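Long-range contact in neuraminidase (Influenza A virus, PDB 4GDI), which belongs to the influenza neuraminidase family, whose members cut terminal sialic acids from glycoconjugates, but has a diverged putative active site: residues Lys55-Leu68 with Gln346-Thr358. Residues are numbered along the deposited sequence; the frame is centred on the assembly and turned at random.
Sequences KFFIAYGLSANQHL and QTVGLGMIQELST
Two neighbouring blades of the neuraminidase beta-propeller meet here: strands 55-64 and 352-358 run roughly antiparallel (159°), with axes 9.9 Å apart at their closest, and the loop 347-351 leads into the second. No direct hydrogen bond joins the segments; waters bridge polar groups and apolar side chains touch at the ends. At the loop end, Leu350 pushes its side chain against the type I' turn Ala64-His67 and the residue after it: its CG lies 3.4 Å from Gln66 O and its CB 3.9 Å from Leu68 CD1, the two leucine side chains crossing at about a right angle. Gly349 comes so close to the turn that its CA makes a CH...O contact of 3.1 Å with Gln66 O. One water accepts from Gly349 N and lies beside Gln66 O and OE1. Thr347 OG1 braces the loop: it accepts from Leu350 N, an ST motif, and also donates to Gly351 O at 2.8 Å, meeting a lone pair in the plane of that carbonyl. Midway, Tyr60 reaches across with its hydroxyl, which donates to a water held by Leu350 O and Met352 O and accepts from another bound to Gln354 N. Farther along, Lys55 runs out with CG anti to the backbone N (chi1 175°) and bends at chi3. Its CG rests 4.2 Å from Leu356 CD1, while NZ stays 4.1 Å from Glu355 OE2, too far for a salt bridge; one water spans the two charges, weakly on the lysine side, and a second links NZ to Leu356 N. Strands 39-42 and 44-48 also join the blades: Gln354 NE2 bonds Ser41 O, and Leu356 touches Ala44 and, on strand 338-346, Trp340. From the turn, Gln66 NE2 hydrogen-bonds Leu34 O, and Gln66 touches Leu69 of a neighbouring subunit.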
# COMPACT_ATOMS: atom_id res chain seq x y z
N LYS A 55 -13.49 4.35 7.73
CA LYS A 55 -14.81 4.62 7.20
C LYS A 55 -15.38 3.32 6.66
O LYS A 55 -14.82 2.71 5.75
CB LYS A 55 -14.72 5.66 6.07
CG LYS A 55 -16.05 5.92 5.37
CD LYS A 55 -15.96 7.09 4.40
CE LYS A 55 -16.31 6.66 2.98
NZ LYS A 55 -15.83 7.63 1.95
N PHE A 56 -16.50 2.88 7.24
CA PHE A 56 -17.26 1.76 6.74
C PHE A 56 -18.44 2.33 5.94
O PHE A 56 -19.04 3.31 6.36
CB PHE A 56 -17.79 0.91 7.90
CG PHE A 56 -16.72 0.14 8.62
CD1 PHE A 56 -15.93 0.77 9.56
CD2 PHE A 56 -16.53 -1.21 8.38
CE1 PHE A 56 -14.96 0.07 10.23
CE2 PHE A 56 -15.55 -1.90 9.05
CZ PHE A 56 -14.77 -1.27 9.96
N PHE A 57 -18.77 1.70 4.82
CA PHE A 57 -19.80 2.24 3.94
C PHE A 57 -20.31 1.23 2.92
O PHE A 57 -19.64 0.25 2.60
CB PHE A 57 -19.27 3.47 3.21
CG PHE A 57 -18.13 3.20 2.27
CD1 PHE A 57 -16.83 3.20 2.72
CD2 PHE A 57 -18.37 2.96 0.92
CE1 PHE A 57 -15.77 2.94 1.85
CE2 PHE A 57 -17.32 2.71 0.05
CZ PHE A 57 -16.02 2.71 0.51
N ILE A 58 -21.52 1.48 2.42
CA ILE A 58 -22.06 0.68 1.33
C ILE A 58 -21.67 1.39 0.04
O ILE A 58 -21.93 2.59 -0.12
CB ILE A 58 -23.59 0.55 1.41
CG1 ILE A 58 -24.03 0.09 2.81
CG2 ILE A 58 -24.10 -0.43 0.36
CD1 ILE A 58 -23.42 -1.23 3.26
N ALA A 59 -21.05 0.67 -0.89
CA ALA A 59 -20.68 1.26 -2.18
C ALA A 59 -21.87 1.24 -3.11
O ALA A 59 -22.62 0.26 -3.13
CB ALA A 59 -19.53 0.50 -2.81
N TYR A 60 -22.06 2.30 -3.89
CA TYR A 60 -23.12 2.30 -4.88
C TYR A 60 -22.66 2.69 -6.27
O TYR A 60 -23.44 2.63 -7.23
CB TYR A 60 -24.29 3.18 -4.45
CG TYR A 60 -24.01 4.65 -4.49
CD1 TYR A 60 -24.20 5.38 -5.66
CD2 TYR A 60 -23.60 5.33 -3.35
CE1 TYR A 60 -23.97 6.74 -5.70
CE2 TYR A 60 -23.36 6.69 -3.38
CZ TYR A 60 -23.55 7.39 -4.55
OH TYR A 60 -23.31 8.75 -4.57
N GLY A 61 -21.39 3.06 -6.40
CA GLY A 61 -20.86 3.35 -7.72
C GLY A 61 -19.40 3.71 -7.75
O GLY A 61 -18.77 3.93 -6.71
N LEU A 62 -18.88 3.78 -8.97
CA LEU A 62 -17.49 4.13 -9.21
C LEU A 62 -17.47 5.28 -10.20
O LEU A 62 -18.11 5.20 -11.25
CB LEU A 62 -16.75 2.92 -9.79
CG LEU A 62 -15.23 2.96 -9.69
CD1 LEU A 62 -14.81 2.79 -8.24
CD2 LEU A 62 -14.59 1.86 -10.55
N SER A 63 -16.73 6.33 -9.90
CA SER A 63 -16.65 7.48 -10.80
C SER A 63 -15.81 7.21 -12.04
O SER A 63 -14.78 6.53 -11.99
CB SER A 63 -16.05 8.67 -10.06
OG SER A 63 -14.73 8.37 -9.66
N ALA A 64 -16.25 7.78 -13.16
CA ALA A 64 -15.49 7.75 -14.41
C ALA A 64 -15.81 9.00 -15.23
O ALA A 64 -16.97 9.26 -15.57
CB ALA A 64 -15.84 6.49 -15.20
N ASN A 65 -14.78 9.80 -15.52
CA ASN A 65 -14.97 11.05 -16.25
C ASN A 65 -16.21 11.81 -15.79
O ASN A 65 -17.04 12.22 -16.62
CB ASN A 65 -15.08 10.78 -17.75
CG ASN A 65 -13.95 9.93 -18.28
OD1 ASN A 65 -12.79 10.36 -18.29
ND2 ASN A 65 -14.27 8.72 -18.72
N GLN A 66 -16.35 11.97 -14.48
CA GLN A 66 -17.43 12.76 -13.88
C GLN A 66 -18.79 12.07 -13.84
O GLN A 66 -19.72 12.55 -13.17
CB GLN A 66 -17.55 14.13 -14.56
CG GLN A 66 -16.26 14.94 -14.54
CD GLN A 66 -15.61 14.93 -13.16
OE1 GLN A 66 -16.27 15.16 -12.14
NE2 GLN A 66 -14.32 14.64 -13.13
N HIS A 67 -18.92 10.94 -14.53
CA HIS A 67 -20.16 10.17 -14.47
C HIS A 67 -19.93 8.83 -13.78
O HIS A 67 -18.83 8.54 -13.32
CB HIS A 67 -20.75 9.98 -15.87
CG HIS A 67 -20.95 11.27 -16.60
ND1 HIS A 67 -19.99 11.82 -17.42
CD2 HIS A 67 -21.99 12.14 -16.59
CE1 HIS A 67 -20.44 12.96 -17.91
NE2 HIS A 67 -21.65 13.18 -17.42
N LEU A 68 -20.98 8.03 -13.67
CA LEU A 68 -20.85 6.72 -13.06
C LEU A 68 -20.45 5.72 -14.13
O LEU A 68 -21.07 5.66 -15.18
CB LEU A 68 -22.17 6.30 -12.43
CG LEU A 68 -22.52 7.01 -11.12
CD1 LEU A 68 -23.95 7.50 -11.18
CD2 LEU A 68 -22.33 6.08 -9.94
N GLN A 346 -22.56 18.92 -4.39
CA GLN A 346 -23.18 18.78 -5.71
C GLN A 346 -22.12 18.47 -6.75
O GLN A 346 -21.06 19.09 -6.77
CB GLN A 346 -23.93 20.05 -6.09
CG GLN A 346 -24.75 19.92 -7.37
CD GLN A 346 -25.82 18.84 -7.27
OE1 GLN A 346 -26.47 18.69 -6.24
NE2 GLN A 346 -25.98 18.07 -8.34
N THR A 347 -22.37 17.49 -7.62
CA THR A 347 -21.42 17.19 -8.68
C THR A 347 -22.03 17.50 -10.04
O THR A 347 -23.24 17.59 -10.18
CB THR A 347 -20.91 15.73 -8.63
OG1 THR A 347 -21.89 14.85 -9.20
CG2 THR A 347 -20.59 15.30 -7.18
N VAL A 348 -21.18 17.66 -11.05
CA VAL A 348 -21.67 18.04 -12.36
C VAL A 348 -22.24 16.84 -13.10
O VAL A 348 -23.22 16.97 -13.83
CB VAL A 348 -20.57 18.74 -13.19
CG1 VAL A 348 -19.40 17.81 -13.46
CG2 VAL A 348 -21.15 19.26 -14.50
N GLY A 349 -21.69 15.65 -12.85
CA GLY A 349 -22.03 14.49 -13.66
C GLY A 349 -22.64 13.26 -12.99
O GLY A 349 -22.97 12.29 -13.68
N LEU A 350 -22.79 13.27 -11.67
CA LEU A 350 -23.40 12.11 -11.01
C LEU A 350 -24.15 12.45 -9.73
O LEU A 350 -24.28 11.63 -8.83
CB LEU A 350 -22.34 11.03 -10.75
CG LEU A 350 -21.02 11.52 -10.18
CD1 LEU A 350 -21.17 11.85 -8.70
CD2 LEU A 350 -19.93 10.48 -10.41
N GLY A 351 -24.66 13.68 -9.66
CA GLY A 351 -25.59 14.07 -8.62
C GLY A 351 -24.95 14.39 -7.28
O GLY A 351 -23.78 14.72 -7.20
N MET A 352 -25.77 14.29 -6.24
CA MET A 352 -25.35 14.62 -4.89
C MET A 352 -24.54 13.48 -4.30
O MET A 352 -24.96 12.32 -4.33
CB MET A 352 -26.58 14.88 -4.01
CG MET A 352 -26.25 15.25 -2.57
SD MET A 352 -26.88 16.86 -2.07
CE MET A 352 -25.98 17.94 -3.18
N ILE A 353 -23.35 13.81 -3.79
CA ILE A 353 -22.55 12.81 -3.09
C ILE A 353 -22.44 13.26 -1.64
O ILE A 353 -22.66 14.43 -1.34
CB ILE A 353 -21.13 12.66 -3.69
CG1 ILE A 353 -20.38 13.98 -3.61
CG2 ILE A 353 -21.21 12.20 -5.14
CD1 ILE A 353 -18.93 13.87 -3.99
N GLN A 354 -22.13 12.33 -0.76
CA GLN A 354 -21.81 12.70 0.62
C GLN A 354 -20.41 12.23 1.00
O GLN A 354 -19.98 11.12 0.66
CB GLN A 354 -22.84 12.15 1.60
CG GLN A 354 -23.19 10.71 1.41
CD GLN A 354 -24.31 10.54 0.42
OE1 GLN A 354 -25.10 11.46 0.21
NE2 GLN A 354 -24.38 9.36 -0.20
N GLU A 355 -19.72 13.10 1.71
CA GLU A 355 -18.41 12.80 2.25
C GLU A 355 -18.47 12.96 3.78
O GLU A 355 -19.07 13.90 4.29
CB GLU A 355 -17.38 13.74 1.63
CG GLU A 355 -16.81 13.24 0.31
CD GLU A 355 -15.99 11.97 0.49
OE1 GLU A 355 -15.15 11.95 1.42
OE2 GLU A 355 -16.20 11.01 -0.28
N LEU A 356 -17.85 12.04 4.50
CA LEU A 356 -17.88 12.08 5.95
C LEU A 356 -16.80 13.02 6.45
O LEU A 356 -15.65 12.93 6.03
CB LEU A 356 -17.64 10.70 6.57
CG LEU A 356 -18.76 9.67 6.64
CD1 LEU A 356 -18.37 8.56 7.63
CD2 LEU A 356 -20.12 10.29 7.02
N SER A 357 -17.17 13.92 7.33
CA SER A 357 -16.20 14.61 8.15
C SER A 357 -16.33 14.07 9.58
O SER A 357 -17.33 13.43 9.93
CB SER A 357 -16.46 16.11 8.13
OG SER A 357 -17.66 16.38 8.84
N THR A 358 -15.33 14.32 10.40
CA THR A 358 -15.36 13.85 11.79
C THR A 358 -14.93 14.98 12.71
O THR A 358 -14.09 15.79 12.34
CB THR A 358 -14.42 12.65 12.02
OG1 THR A 358 -13.08 13.00 11.68
CG2 THR A 358 -14.82 11.45 11.20
O HOH W 1 -16.61 7.99 -1.22
O HOH W 2 -17.68 9.62 3.12
O HOH W 3 -21.63 9.66 -1.99
O HOH W 4 -24.46 10.12 -6.43
O HOH W 5 -19.19 15.06 -11.60